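Local coordinates for protein P43 (Trichuris muris, PDB 6QIX) that is the major secreted protein of this whipworm parasite, tethers to matrix and inhibits the function of the host cytokine interleukin-13, at residues A[186-197]-A[248-259]. Sequence-based numbering, arbitrary orientation. Where two conformers were deposited one is given.
Sequences HDCPAYGPPSEW and VKCMKRDKKDGC
R253 lies between Y191 and C188. Its CD sits over one face of the Y191 ring, 3.9 Å from the ring centroid, a CH-pi contact. The guanidinium runs almost parallel to the ring, the planes 10° apart. Y191 OH lies over the centre of one guanidinium face, 3.3 Å above it, and C188 CB packs on the opposite face. R253 CG takes the position between backbone N and carbonyl carbon (chi1 65°), and the extended chain beyond it reaches across the ring. NE bonds to F260 O, and a water in the guanidinium plane links NH1 to P189 O. M251 approaches Y191 from CE, 3.4 Å from Y191 CG. Its SD makes a longer Met-aromatic contact above the ring, while CG lies alongside P194 CB.

Toward W197, K249 bends at chi3. This sets CE over the five-membered ring of W197, with NZ in a cation-pi contact. S195 bonds C250 twice. Its N donates to C250 O, and its OG accepts from C250 N at 2.8 Å. OG also donates to E196 O, so the hydroxyl is used both ways. Further along, G192 N donates to K252 O at 2.9 Å.

The other end is covalent and ionic. C188 and C259 form a disulfide with chi3 -87°. K256 reaches D187, where NZ bonds D187 O at 2.7 Å from above the carbonyl plane and forms a long salt bridge to OD2.

The loop 186-197 thus runs along strand 246-252 and the turn after it. A water joins K252 N to P193 O. The strand's other side pairs with strand 262-268. The chemistry implies a surface seam joined covalently at C188-C259 and by hydrogen bonds along its length. A lysine cation lies over W197, while R253 meets Y191 through CD and the flat face of its guanidinium.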
ATOM      1  N   HIS A 186      -4.734  -9.310 -21.095  1.00 25.87           N
ATOM      2  CA  HIS A 186      -4.877 -10.484 -20.221  1.00 28.72           C
ATOM      3  C   HIS A 186      -6.326 -10.918 -20.048  1.00 26.59           C
ATOM      4  O   HIS A 186      -6.566 -12.092 -19.749  1.00 27.54           O
ATOM      5  CB  HIS A 186      -4.271 -10.246 -18.838  1.00 28.19           C
ATOM      6  CG  HIS A 186      -2.825  -9.877 -18.873  1.00 30.37           C
ATOM      7  ND1 HIS A 186      -1.874 -10.651 -19.501  1.00 31.02           N
ATOM      8  CD2 HIS A 186      -2.173  -8.806 -18.369  1.00 32.14           C
ATOM      9  CE1 HIS A 186      -0.696 -10.053 -19.406  1.00 34.01           C
ATOM     10  NE2 HIS A 186      -0.850  -8.935 -18.716  1.00 32.65           N
ATOM     11  N   ASP A 187      -7.293 -10.024 -20.273  1.00 27.15           N
ATOM     12  CA  ASP A 187      -8.728 -10.365 -20.230  1.00 29.65           C
ATOM     13  C   ASP A 187      -9.081 -11.207 -18.996  1.00 27.00           C
ATOM     14  O   ASP A 187      -9.598 -12.331 -19.071  1.00 25.24           O
ATOM     15  CB  ASP A 187      -9.122 -11.068 -21.524  1.00 33.65           C
ATOM     16  CG  ASP A 187     -10.576 -11.364 -21.598  1.00 42.53           C
ATOM     17  OD1 ASP A 187     -11.372 -10.532 -21.115  1.00 46.31           O
ATOM     18  OD2 ASP A 187     -10.905 -12.440 -22.137  1.00 43.55           O
ATOM     19  N   CYS A 188      -8.813 -10.614 -17.841  1.00 26.04           N
ATOM     20  CA  CYS A 188      -8.971 -11.310 -16.586  1.00 27.16           C
ATOM     21  C   CYS A 188     -10.441 -11.583 -16.307  1.00 28.00           C
ATOM     22  O   CYS A 188     -11.311 -10.813 -16.716  1.00 28.14           O
ATOM     23  CB  CYS A 188      -8.410 -10.496 -15.428  1.00 27.81           C
ATOM     24  SG  CYS A 188      -6.629 -10.241 -15.585  1.00 29.12           S
ATOM     25  N   PRO A 189     -10.734 -12.674 -15.613  1.00 29.00           N
ATOM     26  CA  PRO A 189     -12.117 -12.976 -15.252  1.00 27.75           C
ATOM     27  C   PRO A 189     -12.695 -11.934 -14.306  1.00 27.29           C
ATOM     28  O   PRO A 189     -11.987 -11.271 -13.558  1.00 28.39           O
ATOM     29  CB  PRO A 189     -12.009 -14.347 -14.576  1.00 28.83           C
ATOM     30  CG  PRO A 189     -10.730 -14.884 -14.905  1.00 28.93           C
ATOM     31  CD  PRO A 189      -9.808 -13.732 -15.181  1.00 29.91           C
ATOM     32  N   ALA A 190     -14.023 -11.838 -14.304  1.00 27.52           N
ATOM     33  CA  ALA A 190     -14.679 -10.830 -13.488  1.00 30.39           C
ATOM     34  C   ALA A 190     -14.663 -11.186 -12.002  1.00 27.63           C
ATOM     35  O   ALA A 190     -14.884 -12.343 -11.612  1.00 28.60           O
ATOM     36  CB  ALA A 190     -16.132 -10.660 -13.942  1.00 33.33           C
ATOM     37  N   TYR A 191     -14.433 -10.164 -11.178  1.00 23.86           N
ATOM     38  CA  TYR A 191     -14.526 -10.342  -9.730  1.00 20.68           C
ATOM     39  C   TYR A 191     -15.968 -10.633  -9.347  1.00 23.19           C
ATOM     40  O   TYR A 191     -16.915 -10.114  -9.964  1.00 24.17           O
ATOM     41  CB  TYR A 191     -14.070  -9.091  -8.987  1.00 22.98           C
ATOM     42  CG  TYR A 191     -12.586  -8.814  -9.015  1.00 22.88           C
ATOM     43  CD1 TYR A 191     -11.696  -9.581  -8.258  1.00 22.27           C
ATOM     44  CD2 TYR A 191     -12.064  -7.783  -9.779  1.00 23.38           C
ATOM     45  CE1 TYR A 191     -10.336  -9.339  -8.285  1.00 17.88           C
ATOM     46  CE2 TYR A 191     -10.717  -7.516  -9.765  1.00 20.98           C
ATOM     47  CZ  TYR A 191      -9.857  -8.300  -9.028  1.00 19.63           C
ATOM     48  OH  TYR A 191      -8.487  -8.031  -9.011  1.00 21.69           O
ATOM     49  N   GLY A 192     -16.130 -11.465  -8.296  1.00 22.14           N
ATOM     50  CA  GLY A 192     -17.413 -11.624  -7.660  1.00 22.75           C
ATOM     51  C   GLY A 192     -17.684 -10.472  -6.723  1.00 22.33           C
ATOM     52  O   GLY A 192     -16.882  -9.501  -6.605  1.00 20.74           O
ATOM     53  N   PRO A 193     -18.825 -10.543  -6.037  1.00 21.63           N
ATOM     54  CA  PRO A 193     -19.166  -9.495  -5.084  1.00 20.45           C
ATOM     55  C   PRO A 193     -18.146  -9.433  -3.962  1.00 19.77           C
ATOM     56  O   PRO A 193     -17.652 -10.474  -3.505  1.00 22.45           O
ATOM     57  CB  PRO A 193     -20.547  -9.908  -4.559  1.00 22.87           C
ATOM     58  CG  PRO A 193     -20.807 -11.291  -5.049  1.00 28.11           C
ATOM     59  CD  PRO A 193     -19.877 -11.563  -6.184  1.00 24.69           C
ATOM     60  N   PRO A 194     -17.781  -8.238  -3.499  1.00 21.16           N
ATOM     61  CA  PRO A 194     -16.881  -8.159  -2.324  1.00 19.71           C
ATOM     62  C   PRO A 194     -17.509  -8.790  -1.083  1.00 18.21           C
ATOM     63  O   PRO A 194     -18.731  -8.760  -0.895  1.00 19.65           O
ATOM     64  CB  PRO A 194     -16.696  -6.657  -2.102  1.00 23.17           C
ATOM     65  CG  PRO A 194     -17.232  -5.998  -3.295  1.00 27.53           C
ATOM     66  CD  PRO A 194     -18.203  -6.908  -3.966  1.00 21.19           C
ATOM     67  N   SER A 195     -16.662  -9.353  -0.237  1.00 15.99           N
ATOM     68  CA  SER A 195     -17.121  -9.827   1.055  1.00 17.02           C
ATOM     69  C   SER A 195     -17.569  -8.645   1.888  1.00 15.05           C
ATOM     70  O   SER A 195     -17.315  -7.497   1.543  1.00 17.57           O
ATOM     71  CB  SER A 195     -16.013 -10.588   1.785  1.00 17.01           C
ATOM     72  OG  SER A 195     -14.927  -9.740   2.123  1.00 16.54           O
ATOM     73  N   GLU A 196     -18.199  -8.933   3.029  1.00 15.36           N
ATOM     74  CA  GLU A 196     -18.311  -7.937   4.090  1.00 15.96           C
ATOM     75  C   GLU A 196     -16.970  -7.842   4.808  1.00 14.03           C
ATOM     76  O   GLU A 196     -16.056  -8.654   4.574  1.00 15.92           O
ATOM     77  CB  GLU A 196     -19.338  -8.344   5.133  1.00 16.53           C
ATOM     78  CG  GLU A 196     -20.750  -8.565   4.530  1.00 17.37           C
ATOM     79  CD  GLU A 196     -21.351  -7.329   3.930  1.00 22.65           C
ATOM     80  OE1 GLU A 196     -20.907  -6.186   4.159  1.00 23.71           O
ATOM     81  OE2 GLU A 196     -22.353  -7.505   3.162  1.00 29.48           O
ATOM     82  N   TRP A 197     -16.829  -6.827   5.658  1.00 13.98           N
ATOM     83  CA  TRP A 197     -15.634  -6.752   6.500  1.00 13.45           C
ATOM     84  C   TRP A 197     -15.603  -7.944   7.447  1.00 14.03           C
ATOM     85  O   TRP A 197     -16.631  -8.345   7.985  1.00 15.43           O
ATOM     86  CB  TRP A 197     -15.602  -5.457   7.337  1.00 14.00           C
ATOM     87  CG  TRP A 197     -15.344  -4.218   6.543  1.00 14.63           C
ATOM     88  CD1 TRP A 197     -16.222  -3.213   6.278  1.00 15.69           C
ATOM     89  CD2 TRP A 197     -14.097  -3.848   5.915  1.00 14.46           C
ATOM     90  NE1 TRP A 197     -15.602  -2.260   5.495  1.00 18.15           N
ATOM     91  CE2 TRP A 197     -14.303  -2.633   5.267  1.00 16.67           C
ATOM     92  CE3 TRP A 197     -12.837  -4.468   5.801  1.00 13.14           C
ATOM     93  CZ2 TRP A 197     -13.301  -1.993   4.544  1.00 15.50           C
ATOM     94  CZ3 TRP A 197     -11.838  -3.831   5.080  1.00 13.59           C
ATOM     95  CH2 TRP A 197     -12.091  -2.618   4.447  1.00 14.02           C
ATOM     96  N   VAL A 248     -10.494  -7.265   7.270  1.00 12.92           N
ATOM     97  CA  VAL A 248     -10.213  -7.440   5.847  1.00 12.41           C
ATOM     98  C   VAL A 248     -11.513  -7.593   5.061  1.00 12.94           C
ATOM     99  O   VAL A 248     -12.526  -8.118   5.542  1.00 12.49           O
ATOM    100  CB  VAL A 248      -9.284  -8.638   5.570  1.00 17.10           C
ATOM    101  CG1 VAL A 248      -7.871  -8.496   6.269  1.00 18.75           C
ATOM    102  CG2 VAL A 248      -9.932  -9.908   6.033  1.00 19.39           C
ATOM    103  N   LYS A 249     -11.425  -7.165   3.809  1.00 13.16           N
ATOM    104  CA  LYS A 249     -12.494  -7.325   2.813  1.00 12.06           C
ATOM    105  C   LYS A 249     -11.879  -7.867   1.537  1.00 16.21           C
ATOM    106  O   LYS A 249     -10.832  -7.382   1.113  1.00 17.72           O
ATOM    107  CB  LYS A 249     -13.157  -5.982   2.535  1.00 15.37           C
ATOM    108  CG  LYS A 249     -14.291  -6.029   1.556  1.00 20.29           C
ATOM    109  CD  LYS A 249     -14.998  -4.686   1.454  1.00 21.38           C
ATOM    110  CE  LYS A 249     -15.856  -4.418   2.680  1.00 25.02           C
ATOM    111  NZ  LYS A 249     -16.978  -3.482   2.415  1.00 28.41           N
ATOM    112  N   CYS A 250     -12.516  -8.875   0.960  1.00 16.55           N
ATOM    113  CA  CYS A 250     -11.952  -9.674  -0.133  1.00 20.06           C
ATOM    114  C   CYS A 250     -12.741  -9.407  -1.394  1.00 18.58           C
ATOM    115  O   CYS A 250     -13.968  -9.342  -1.336  1.00 18.92           O
ATOM    116  CB  CYS A 250     -12.084 -11.216   0.097  1.00 24.18           C
ATOM    117  SG  CYS A 250     -11.967 -11.802   1.726  1.00 28.83           S
ATOM    118  N   MET A 251     -12.035  -9.360  -2.537  1.00 16.57           N
ATOM    119  CA  MET A 251     -12.641  -9.503  -3.859  1.00 19.58           C
ATOM    120  C   MET A 251     -11.872 -10.581  -4.593  1.00 19.27           C
ATOM    121  O   MET A 251     -10.640 -10.523  -4.667  1.00 18.12           O
ATOM    122  CB  MET A 251     -12.597  -8.195  -4.615  1.00 27.59           C
ATOM    123  CG  MET A 251     -13.716  -7.261  -4.222  1.00 40.45           C
ATOM    124  SD  MET A 251     -13.546  -5.780  -5.191  1.00 51.06           S
ATOM    125  CE  MET A 251     -13.702  -6.430  -6.839  1.00 42.29           C
ATOM    126  N   LYS A 252     -12.596 -11.542  -5.164  0.65 18.81           N
ATOM    127  CA  LYS A 252     -11.980 -12.731  -5.738  0.65 21.11           C
ATOM    128  C   LYS A 252     -12.459 -12.949  -7.163  0.65 22.61           C
ATOM    129  O   LYS A 252     -13.632 -12.717  -7.479  0.65 21.51           O
ATOM    130  CB  LYS A 252     -12.295 -13.977  -4.883  0.65 20.70           C
ATOM    131  CG  LYS A 252     -11.604 -15.253  -5.390  0.65 25.99           C
ATOM    132  CD  LYS A 252     -11.854 -16.457  -4.441  0.65 27.18           C
ATOM    133  CE  LYS A 252     -11.942 -17.777  -5.215  0.65 30.36           C
ATOM    134  NZ  LYS A 252     -11.269 -18.903  -4.478  0.65 32.40           N
ATOM    135  N   ARG A 253     -11.539 -13.409  -8.011  1.00 21.33           N
ATOM    136  CA  ARG A 253     -11.866 -13.798  -9.376  1.00 20.85           C
ATOM    137  C   ARG A 253     -11.156 -15.107  -9.686  1.00 22.23           C
ATOM    138  O   ARG A 253     -10.221 -15.529  -8.993  1.00 23.26           O
ATOM    139  CB  ARG A 253     -11.489 -12.687 -10.363  1.00 21.94           C
ATOM    140  CG  ARG A 253     -10.003 -12.433 -10.422  1.00 20.84           C
ATOM    141  CD  ARG A 253      -9.701 -11.243 -11.328  1.00 19.98           C
ATOM    142  NE  ARG A 253      -8.283 -10.881 -11.251  1.00 19.66           N
ATOM    143  CZ  ARG A 253      -7.744  -9.782 -11.754  1.00 18.47           C
ATOM    144  NH1 ARG A 253      -8.507  -8.900 -12.417  1.00 20.43           N
ATOM    145  NH2 ARG A 253      -6.440  -9.586 -11.603  1.00 17.86           N
ATOM    146  N   ASP A 254     -11.628 -15.789 -10.744  1.00 24.68           N
ATOM    147  CA  ASP A 254     -11.030 -17.062 -11.106  1.00 27.49           C
ATOM    148  C   ASP A 254      -9.577 -16.895 -11.551  1.00 27.10           C
ATOM    149  O   ASP A 254      -9.170 -15.848 -12.055  1.00 26.86           O
ATOM    150  CB  ASP A 254     -11.816 -17.712 -12.257  1.00 31.18           C
ATOM    151  CG  ASP A 254     -12.999 -18.513 -11.786  1.00 38.84           C
ATOM    152  OD1 ASP A 254     -13.196 -18.610 -10.539  1.00 42.59           O
ATOM    153  OD2 ASP A 254     -13.717 -19.057 -12.683  1.00 41.15           O
ATOM    154  N   LYS A 255      -8.801 -17.965 -11.417  1.00 28.95           N
ATOM    155  CA  LYS A 255      -7.412 -17.903 -11.837  1.00 32.76           C
ATOM    156  C   LYS A 255      -7.347 -17.812 -13.349  1.00 29.82           C
ATOM    157  O   LYS A 255      -8.242 -18.277 -14.070  1.00 30.62           O
ATOM    158  CB  LYS A 255      -6.630 -19.123 -11.343  1.00 40.91           C
ATOM    159  CG  LYS A 255      -6.263 -19.033  -9.840  1.00 48.52           C
ATOM    160  CD  LYS A 255      -5.395 -20.201  -9.369  1.00 55.45           C
ATOM    161  CE  LYS A 255      -6.060 -20.948  -8.212  1.00 60.25           C
ATOM    162  NZ  LYS A 255      -7.455 -21.417  -8.542  1.00 62.22           N
ATOM    163  N   LYS A 256      -6.271 -17.194 -13.823  1.00 25.95           N
ATOM    164  CA  LYS A 256      -6.000 -17.039 -15.238  1.00 26.69           C
ATOM    165  C   LYS A 256      -4.582 -16.500 -15.346  1.00 27.47           C
ATOM    166  O   LYS A 256      -4.207 -15.617 -14.575  1.00 29.21           O
ATOM    167  CB  LYS A 256      -6.989 -16.098 -15.934  1.00 28.21           C
ATOM    168  CG  LYS A 256      -6.918 -16.229 -17.480  1.00 32.60           C
ATOM    169  CD  LYS A 256      -7.886 -15.284 -18.160  1.00 35.51           C
ATOM    170  CE  LYS A 256      -7.683 -15.296 -19.674  1.00 38.09           C
ATOM    171  NZ  LYS A 256      -8.787 -14.568 -20.352  1.00 37.37           N
ATOM    172  N   ASP A 257      -3.798 -17.020 -16.289  1.00 27.40           N
ATOM    173  CA  ASP A 257      -2.427 -16.543 -16.365  1.00 27.12           C
ATOM    174  C   ASP A 257      -2.412 -15.030 -16.561  1.00 23.67           C
ATOM    175  O   ASP A 257      -3.197 -14.477 -17.342  1.00 24.71           O
ATOM    176  CB  ASP A 257      -1.673 -17.227 -17.501  1.00 30.76           C
ATOM    177  CG  ASP A 257      -0.190 -16.857 -17.518  1.00 36.02           C
ATOM    178  OD1 ASP A 257       0.456 -16.959 -16.447  1.00 34.05           O
ATOM    179  OD2 ASP A 257       0.319 -16.452 -18.592  1.00 40.36           O
ATOM    180  N   GLY A 258      -1.512 -14.358 -15.832  1.00 21.80           N
ATOM    181  CA  GLY A 258      -1.377 -12.925 -15.900  1.00 20.48           C
ATOM    182  C   GLY A 258      -2.308 -12.188 -14.969  1.00 18.09           C
ATOM    183  O   GLY A 258      -2.255 -10.951 -14.908  1.00 22.09           O
ATOM    184  N   CYS A 259      -3.128 -12.910 -14.208  1.00 17.08           N
ATOM    185  CA  CYS A 259      -4.189 -12.296 -13.416  1.00 17.24           C
ATOM    186  C   CYS A 259      -4.147 -12.853 -12.004  1.00 16.86           C
ATOM    187  O   CYS A 259      -4.480 -14.027 -11.796  1.00 20.28           O
ATOM    188  CB  CYS A 259      -5.572 -12.583 -14.021  1.00 19.42           C
ATOM    189  SG  CYS A 259      -5.801 -12.113 -15.766  1.00 23.76           S
TER
HETATM  190  O   HOH W   1      -4.579 -14.030 -19.613  1.00 30.69           O
HETATM  191  O   HOH W   2     -11.115  -8.549 -13.418  1.00 26.02           O
HETATM  192  O   HOH W   3     -14.405 -14.884 -11.798  1.00 23.53           O
HETATM  193  O   HOH W   4     -15.387 -11.913  -4.308  1.00 22.63           O
HETATM  194  O   HOH W   5     -18.803  -5.161   0.776  1.00 32.47           O